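Local coordinates for protein SmhB (Serratia marcescens, PDB 6ZZ5) that is one component of the tripartite alpha-pore-forming toxin Smh, and in this soluble form probably precedes insertion into the target membrane, at residues A[177-181]-A[216-220]; A[19-23]-A[64-69]; A[120-124]-A[278-282]. All coordinates share one frame; numbering follows the deposited sequence.

Interaction 1: A[177-181]-A[216-220]; sequences IAGIV and IAMMT
Ile177 and Val181 of the helix pack on the Met218 side chain, which rises toward them from the strand. Its sulfur is the closest point to Ile177, with Met218 SD 3.5 Å from Ile177 CG2. The chain bends at its last torsion (chi3 70°), carrying the terminal methyl over to Val181, and Met218 CE lies 3.7 Å from Val181 CG2. Ile177 thus meets the middle of the methionine and crosses it at about a right angle, whereas Val181 also reaches its end. On the other flank of Ile177, the extended ethyl arm reaches along the strand to Ile216, where Ile177 CD1 comes within 3.8 Å of Ile216 CG1.

Helix 156-184 here runs over strand 216-221 in nearly the same direction, 28° apart, with the short axes 7.8 Å from each other. This strand pairs in antiparallel fashion with 191-196 after a hydrophobic connection, and the resulting small sheet probably corresponds to the beta-tongue head of HBL-type and ClyA-like toxins. Side chains from helix 4-30 close over Ile216 and Met218, and Leu233 of helix 230-245 touches Ile177 and Ile180.

A second group of contacts joins side-chain carbons to the peptide backbone. Ile180 straddles the carbonyl of Met218, its CG2 3.5 Å from Met218 O and its CD1 also close by. The contact buries that oxygen, which finds no hydrogen-bond partner in the model. The same branch methyl, Ile180 CG2, continues along the strand to Met219 CA at 3.8 Å. The relation is reversed at Thr220, whose methyl CG2 lies 3.7 Å from Ile180 O, while its hydroxyl is engaged in a weak hydrogen bond to Gly228 O.

Interaction 2: A[19-23]-A[64-69]; sequences ALHIQ and YLKDIQ
The ring of Tyr64 has the Ile22 side chain on one face and the backbone N of Gln69, from its own helix, on the other. Ile22 CG1 stands almost exactly over the centre, 4.1 Å from the ring centroid and 2° off the normal, a CH-pi contact; Gln69 N lies above the plane, offset toward the rim. Ile22 CG2 presses on the phenol end, 3.3 Å from Tyr64 CZ, and CD1 covers the part nearer the Tyr64 backbone. Having CG anti to the Tyr64 backbone N (chi1 179°) projects the ring across to helix 4-30, where the hydroxyl approaches Ala19, Tyr64 OH to Ala19 CB 3.5 Å.

Helices 4-30 and 44-92 run antiparallel here, as neighbours in the long bundle of an HBL-family toxin. Helix 44-92 widens into a pi-type turn at 64-68. Tyr64 O accepts two backbone hydrogen bonds in consequence, from Ile68 N at 2.9 Å and from Gln69 N.

Beside the ring, the Gln23 side chain extends out across the contact, roughly square to its helix axis, and Gln23 CG meets Leu65 CD2 at 3.6 Å, the two side chains crossing at about a right angle. Its amide lies near that of Gln69, the planes 33° apart, and the Gln69 amide is also close to the Ala19 backbone. Met335 of helix 321-336 touches Ala19, Leu20 and Gln69, while Leu130 of helix 99-151 reaches Tyr64.

Interaction 3: A[120-124]-A[278-282]; sequences SANTR and ATQMN. With SO4 (sulfate ion), chain E.
Ser120 and Ala278 are joined by a single water that donates to both backbone carbonyls, 2.7 Å to Ser120 O and 2.9 Å to Ala278 O, so it bridges the two helices. The two short helical segments run antiparallel, their axes at 162° and within 8.8 Å, with Ser120, Ala121 and Ala278 at the interface. Ala278 CB rests 3.8 Å from Arg124 CA. Asn282 packs against Ser120 and Ala121, while the Ser120 hydroxyl hydrogen-bonds to Gln117 O of its own helix.

The Arg124 chain passes obliquely by Thr279, its CD 3.3 Å from Thr279 OG1, which is itself hydrogen-bonded to Val275 O. A bend at chi3 (48°) turns the guanidinium toward Asn282, whose amide lies at the NE/NH2 edge, near the guanidinium plane, the two planes 15° apart. Arg124 NH1 donates a 2.7 Å hydrogen bond to sulfate O4 and Arg124 NH2 adds weak ones; Arg125 NE is hydrogen-bonded to the same ion, which probably comes from the crystallisation liquor.

The pair belongs to helices 99-151 and 252-300 of the bundle; helix 4-30 packs on Ala278 and Met281, and helix 44-92 covers Thr123 and Met281.

Interactions 1 and 2 are continuous through helix 4-30: the Leu20 carbonyl and the His21 ring and CA face interaction 1, with Met218 CE 3.4 Å from Leu20 O and Ile177 CG2 3.6 Å from His21 NE2. The centres are 15 Å apart, and these touches carry the packing from the strand through helix 4-30 to helix 44-92. Interaction 3 lies farther along, its centre about 14 Å from that of interaction 2 and their nearest atoms about 5 Å apart without touching; Ile68 nevertheless packs on helix 99-151. Interactions 1 and 3 are about 23 Å apart between centres, and the sulfate belongs to interaction 3.

Interaction 1: A[177-181]-A[216-220]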
loop_
_atom_site.group_PDB
_atom_site.type_symbol
_atom_site.label_atom_id
_atom_site.label_comp_id
_atom_site.label_asym_id
_atom_site.label_seq_id
_atom_site.Cartn_x
_atom_site.Cartn_y
_atom_site.Cartn_z
ATOM N N ILE A 177 4.210 -3.057 -10.025
ATOM C CA ILE A 177 2.985 -3.370 -9.245
ATOM C C ILE A 177 2.204 -2.084 -8.965
ATOM O O ILE A 177 0.968 -2.102 -9.167
ATOM C CB ILE A 177 3.346 -4.123 -7.965
ATOM C CG1 ILE A 177 3.903 -5.505 -8.339
ATOM C CG2 ILE A 177 2.139 -4.171 -7.018
ATOM C CD1 ILE A 177 4.318 -6.326 -7.168
ATOM N N ALA A 178 2.874 -1.011 -8.537
ATOM C CA ALA A 178 2.216 0.283 -8.206
ATOM C C ALA A 178 1.394 0.729 -9.424
ATOM O O ALA A 178 0.209 1.020 -9.217
ATOM C CB ALA A 178 3.225 1.318 -7.772
ATOM N N GLY A 179 1.968 0.673 -10.633
ATOM C CA GLY A 179 1.348 1.099 -11.898
ATOM C C GLY A 179 0.193 0.171 -12.269
ATOM O O GLY A 179 -0.832 0.652 -12.747
ATOM N N ILE A 180 0.313 -1.129 -12.050
ATOM C CA ILE A 180 -0.797 -2.090 -12.339
ATOM C C ILE A 180 -1.978 -1.736 -11.437
ATOM O O ILE A 180 -3.106 -1.689 -11.947
ATOM C CB ILE A 180 -0.350 -3.554 -12.206
ATOM C CG1 ILE A 180 0.695 -3.890 -13.275
ATOM C CG2 ILE A 180 -1.536 -4.501 -12.313
ATOM C CD1 ILE A 180 1.471 -5.190 -13.023
ATOM N N VAL A 181 -1.753 -1.538 -10.148
ATOM C CA VAL A 181 -2.868 -1.310 -9.196
ATOM C C VAL A 181 -3.497 0.064 -9.489
ATOM O O VAL A 181 -4.731 0.138 -9.471
ATOM C CB VAL A 181 -2.473 -1.451 -7.713
ATOM C CG1 VAL A 181 -3.660 -1.216 -6.794
ATOM C CG2 VAL A 181 -1.892 -2.834 -7.443
ATOM N N ILE A 216 5.362 -11.299 -4.399
ATOM C CA ILE A 216 3.956 -10.933 -4.699
ATOM C C ILE A 216 3.771 -10.637 -6.174
ATOM O O ILE A 216 4.661 -10.060 -6.822
ATOM C CB ILE A 216 3.462 -9.757 -3.836
ATOM C CG1 ILE A 216 4.239 -8.463 -4.064
ATOM C CG2 ILE A 216 3.482 -10.179 -2.380
ATOM C CD1 ILE A 216 3.574 -7.264 -3.489
ATOM N N ALA A 217 2.590 -10.976 -6.637
ATOM C CA ALA A 217 2.064 -10.543 -7.943
ATOM C C ALA A 217 0.711 -9.871 -7.697
ATOM O O ALA A 217 -0.113 -10.367 -6.864
ATOM C CB ALA A 217 1.943 -11.702 -8.877
ATOM N N MET A 218 0.531 -8.748 -8.370
ATOM C CA MET A 218 -0.780 -8.094 -8.446
ATOM C C MET A 218 -1.075 -7.835 -9.928
ATOM O O MET A 218 -0.240 -7.286 -10.687
ATOM C CB MET A 218 -0.785 -6.812 -7.616
ATOM C CG MET A 218 -0.274 -7.007 -6.164
ATOM S SD MET A 218 -0.518 -5.573 -5.134
ATOM C CE MET A 218 -2.287 -5.513 -4.925
ATOM N N MET A 219 -2.273 -8.193 -10.301
ATOM C CA MET A 219 -2.749 -8.096 -11.677
ATOM C C MET A 219 -4.164 -7.566 -11.625
ATOM O O MET A 219 -4.691 -7.423 -10.537
ATOM C CB MET A 219 -2.657 -9.489 -12.314
ATOM C CG MET A 219 -1.219 -9.879 -12.523
ATOM S SD MET A 219 -1.008 -11.623 -12.562
ATOM C CE MET A 219 -1.409 -12.031 -10.855
ATOM N N THR A 220 -4.734 -7.247 -12.772
ATOM C CA THR A 220 -6.122 -6.755 -12.913
ATOM C C THR A 220 -6.970 -7.840 -13.587
ATOM O O THR A 220 -6.446 -8.686 -14.341
ATOM C CB THR A 220 -6.161 -5.441 -13.710
ATOM O OG1 THR A 220 -5.538 -5.682 -14.966
ATOM C CG2 THR A 220 -5.492 -4.317 -12.964
#

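Interaction 2: A[19-23]-A[64-69]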
loop_
_atom_site.group_PDB
_atom_site.type_symbol
_atom_site.label_atom_id
_atom_site.label_comp_id
_atom_site.label_asym_id
_atom_site.label_seq_id
_atom_site.Cartn_x
_atom_site.Cartn_y
_atom_site.Cartn_z
ATOM N N ALA A 19 -2.453 1.196 -0.574
ATOM C CA ALA A 19 -2.925 0.363 0.531
ATOM C C ALA A 19 -3.083 -1.095 0.055
ATOM O O ALA A 19 -2.772 -1.998 0.826
ATOM C CB ALA A 19 -4.174 0.925 1.138
ATOM N N LEU A 20 -3.585 -1.318 -1.134
ATOM C CA LEU A 20 -3.714 -2.693 -1.690
ATOM C C LEU A 20 -2.358 -3.343 -1.910
ATOM O O LEU A 20 -2.196 -4.551 -1.653
ATOM C CB LEU A 20 -4.479 -2.626 -2.999
ATOM C CG LEU A 20 -5.964 -2.271 -2.841
ATOM C CD1 LEU A 20 -6.629 -2.317 -4.166
ATOM C CD2 LEU A 20 -6.668 -3.205 -1.879
ATOM N N HIS A 21 -1.383 -2.556 -2.289
ATOM C CA HIS A 21 -0.005 -3.061 -2.523
ATOM C C HIS A 21 0.605 -3.477 -1.178
ATOM O O HIS A 21 1.091 -4.624 -1.031
ATOM C CB HIS A 21 0.788 -1.953 -3.238
ATOM C CG HIS A 21 2.157 -2.338 -3.681
ATOM N ND1 HIS A 21 2.977 -1.476 -4.436
ATOM C CD2 HIS A 21 2.828 -3.508 -3.536
ATOM C CE1 HIS A 21 4.122 -2.108 -4.667
ATOM N NE2 HIS A 21 4.052 -3.357 -4.114
ATOM N N ILE A 22 0.622 -2.576 -0.179
ATOM C CA ILE A 22 1.167 -2.933 1.159
ATOM C C ILE A 22 0.340 -4.070 1.781
ATOM O O ILE A 22 0.942 -4.979 2.381
ATOM C CB ILE A 22 1.361 -1.706 2.089
ATOM C CG1 ILE A 22 1.995 -2.150 3.416
ATOM C CG2 ILE A 22 0.086 -0.909 2.337
ATOM C CD1 ILE A 22 2.501 -0.997 4.272
ATOM N N GLN A 23 -0.980 -4.125 1.577
ATOM C CA GLN A 23 -1.779 -5.247 2.136
ATOM C C GLN A 23 -1.264 -6.604 1.578
ATOM O O GLN A 23 -0.983 -7.553 2.364
ATOM C CB GLN A 23 -3.254 -5.096 1.762
ATOM C CG GLN A 23 -4.078 -6.275 2.176
ATOM C CD GLN A 23 -5.534 -6.031 1.859
ATOM O OE1 GLN A 23 -5.891 -5.894 0.716
ATOM N NE2 GLN A 23 -6.371 -6.039 2.863
ATOM N N TYR A 64 -0.362 -3.717 10.489
ATOM C CA TYR A 64 -0.840 -3.023 9.277
ATOM C C TYR A 64 -2.236 -3.548 8.930
ATOM O O TYR A 64 -3.209 -2.748 8.766
ATOM C CB TYR A 64 0.104 -3.149 8.073
ATOM C CG TYR A 64 -0.547 -2.406 6.947
ATOM C CD1 TYR A 64 -0.446 -1.028 6.859
ATOM C CD2 TYR A 64 -1.336 -3.065 6.032
ATOM C CE1 TYR A 64 -1.153 -0.332 5.891
ATOM C CE2 TYR A 64 -1.989 -2.392 5.024
ATOM C CZ TYR A 64 -1.939 -1.011 4.994
ATOM O OH TYR A 64 -2.635 -0.296 4.050
ATOM N N LEU A 65 -2.353 -4.874 8.786
ATOM C CA LEU A 65 -3.561 -5.498 8.196
ATOM C C LEU A 65 -4.753 -5.225 9.120
ATOM O O LEU A 65 -5.832 -4.924 8.595
ATOM C CB LEU A 65 -3.362 -6.998 8.001
ATOM C CG LEU A 65 -2.399 -7.396 6.873
ATOM C CD1 LEU A 65 -2.135 -8.912 6.886
ATOM C CD2 LEU A 65 -2.983 -7.029 5.512
ATOM N N LYS A 66 -4.576 -5.378 10.428
ATOM C CA LYS A 66 -5.685 -5.425 11.392
ATOM C C LYS A 66 -6.000 -4.001 11.831
ATOM O O LYS A 66 -7.176 -3.678 12.107
ATOM C CB LYS A 66 -5.386 -6.369 12.573
ATOM C CG LYS A 66 -5.401 -7.864 12.256
ATOM C CD LYS A 66 -6.673 -8.404 11.539
ATOM C CE LYS A 66 -6.579 -9.816 10.965
ATOM N NZ LYS A 66 -6.460 -9.838 9.478
ATOM N N ASP A 67 -5.010 -3.129 11.917
ATOM C CA ASP A 67 -5.243 -1.864 12.662
ATOM C C ASP A 67 -5.162 -0.712 11.679
ATOM O O ASP A 67 -5.651 0.349 12.002
ATOM C CB ASP A 67 -4.261 -1.702 13.831
ATOM C CG ASP A 67 -4.278 -2.829 14.828
ATOM O OD1 ASP A 67 -5.386 -3.278 15.190
ATOM O OD2 ASP A 67 -3.198 -3.251 15.233
ATOM N N ILE A 68 -4.466 -0.858 10.553
ATOM C CA ILE A 68 -4.240 0.341 9.699
ATOM C C ILE A 68 -5.091 0.264 8.443
ATOM O O ILE A 68 -5.768 1.307 8.131
ATOM C CB ILE A 68 -2.739 0.576 9.417
ATOM C CG1 ILE A 68 -1.965 0.658 10.729
ATOM C CG2 ILE A 68 -2.553 1.788 8.517
ATOM C CD1 ILE A 68 -0.477 0.807 10.533
ATOM N N GLN A 69 -5.064 -0.859 7.716
ATOM C CA GLN A 69 -5.921 -1.002 6.513
ATOM C C GLN A 69 -7.358 -0.516 6.799
ATOM O O GLN A 69 -7.941 0.136 5.914
ATOM C CB GLN A 69 -5.903 -2.436 5.983
ATOM C CG GLN A 69 -6.643 -2.646 4.671
ATOM C CD GLN A 69 -5.916 -2.207 3.427
ATOM O OE1 GLN A 69 -4.815 -1.678 3.472
ATOM N NE2 GLN A 69 -6.536 -2.404 2.282
#

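Interaction 3: A[120-124]-A[278-282]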
loop_
_atom_site.group_PDB
_atom_site.type_symbol
_atom_site.label_atom_id
_atom_site.label_comp_id
_atom_site.label_asym_id
_atom_site.label_seq_id
_atom_site.Cartn_x
_atom_site.Cartn_y
_atom_site.Cartn_z
ATOM N N SER A 120 -7.436 11.359 9.455
ATOM C CA SER A 120 -6.373 11.175 8.450
ATOM C C SER A 120 -5.017 11.383 9.144
ATOM O O SER A 120 -4.045 10.715 8.789
ATOM C CB SER A 120 -6.584 12.036 7.240
ATOM O OG SER A 120 -6.133 13.377 7.491
ATOM N N ALA A 121 -4.950 12.325 10.065
ATOM C CA ALA A 121 -3.747 12.673 10.834
ATOM C C ALA A 121 -3.397 11.522 11.797
ATOM O O ALA A 121 -2.207 11.187 11.900
ATOM C CB ALA A 121 -3.949 13.958 11.578
ATOM N N ASN A 122 -4.370 10.917 12.474
ATOM C CA ASN A 122 -4.120 9.732 13.351
ATOM C C ASN A 122 -3.601 8.570 12.495
ATOM O O ASN A 122 -2.650 7.927 12.895
ATOM C CB ASN A 122 -5.322 9.406 14.239
ATOM C CG ASN A 122 -5.426 10.420 15.363
ATOM O OD1 ASN A 122 -4.414 11.060 15.721
ATOM N ND2 ASN A 122 -6.621 10.608 15.913
ATOM N N THR A 123 -4.163 8.347 11.329
ATOM C CA THR A 123 -3.709 7.312 10.377
ATOM C C THR A 123 -2.247 7.563 9.990
ATOM O O THR A 123 -1.452 6.613 10.057
ATOM C CB THR A 123 -4.642 7.232 9.164
ATOM O OG1 THR A 123 -5.926 6.884 9.688
ATOM C CG2 THR A 123 -4.210 6.163 8.190
ATOM N N ARG A 124 -1.926 8.782 9.584
ATOM C CA ARG A 124 -0.546 9.174 9.207
ATOM C C ARG A 124 0.410 8.874 10.362
ATOM O O ARG A 124 1.537 8.357 10.110
ATOM C CB ARG A 124 -0.470 10.652 8.833
ATOM C CG ARG A 124 0.963 11.115 8.592
ATOM C CD ARG A 124 1.108 12.570 8.201
ATOM N NE ARG A 124 0.334 13.419 9.077
ATOM C CZ ARG A 124 0.695 13.793 10.295
ATOM N NH1 ARG A 124 1.848 13.400 10.811
ATOM N NH2 ARG A 124 -0.096 14.579 11.000
ATOM N N ALA A 278 -0.370 8.761 3.095
ATOM C CA ALA A 278 -1.155 9.234 4.244
ATOM C C ALA A 278 -0.916 10.739 4.466
ATOM O O ALA A 278 -1.861 11.444 4.812
ATOM C CB ALA A 278 -0.884 8.429 5.489
ATOM N N THR A 279 0.307 11.202 4.276
ATOM C CA THR A 279 0.668 12.617 4.360
ATOM C C THR A 279 -0.077 13.379 3.254
ATOM O O THR A 279 -0.697 14.404 3.562
ATOM C CB THR A 279 2.192 12.813 4.287
ATOM O OG1 THR A 279 2.692 12.028 5.369
ATOM C CG2 THR A 279 2.618 14.254 4.367
ATOM N N GLN A 280 0.008 12.932 2.014
ATOM C CA GLN A 280 -0.740 13.575 0.894
ATOM C C GLN A 280 -2.246 13.626 1.265
ATOM O O GLN A 280 -2.857 14.677 1.106
ATOM C CB GLN A 280 -0.435 12.832 -0.400
ATOM C CG GLN A 280 -1.226 13.325 -1.601
ATOM C CD GLN A 280 -1.060 12.553 -2.901
ATOM O OE1 GLN A 280 -0.514 11.465 -2.954
ATOM N NE2 GLN A 280 -1.669 13.063 -3.964
ATOM N N MET A 281 -2.824 12.562 1.794
ATOM C CA MET A 281 -4.278 12.540 2.140
ATOM C C MET A 281 -4.559 13.568 3.223
ATOM O O MET A 281 -5.515 14.322 3.042
ATOM C CB MET A 281 -4.755 11.153 2.581
ATOM C CG MET A 281 -6.256 11.011 2.632
ATOM S SD MET A 281 -7.081 11.193 1.046
ATOM C CE MET A 281 -7.876 12.777 1.313
ATOM N N ASN A 282 -3.774 13.596 4.306
ATOM C CA ASN A 282 -3.935 14.589 5.410
ATOM C C ASN A 282 -3.802 16.003 4.851
ATOM O O ASN A 282 -4.562 16.868 5.261
ATOM C CB ASN A 282 -2.894 14.335 6.509
ATOM C CG ASN A 282 -3.103 15.074 7.798
ATOM O OD1 ASN A 282 -3.959 15.963 7.932
ATOM N ND2 ASN A 282 -2.312 14.706 8.780
HETATM S S SO4 E . 2.100 15.491 14.112
HETATM O O1 SO4 E . 1.624 14.566 15.121
HETATM O O2 SO4 E . 1.023 16.353 13.701
HETATM O O3 SO4 E . 3.179 16.288 14.643
HETATM O O4 SO4 E . 2.586 14.732 12.995
HETATM O O HOH W 1 -3.958 9.968 6.209
#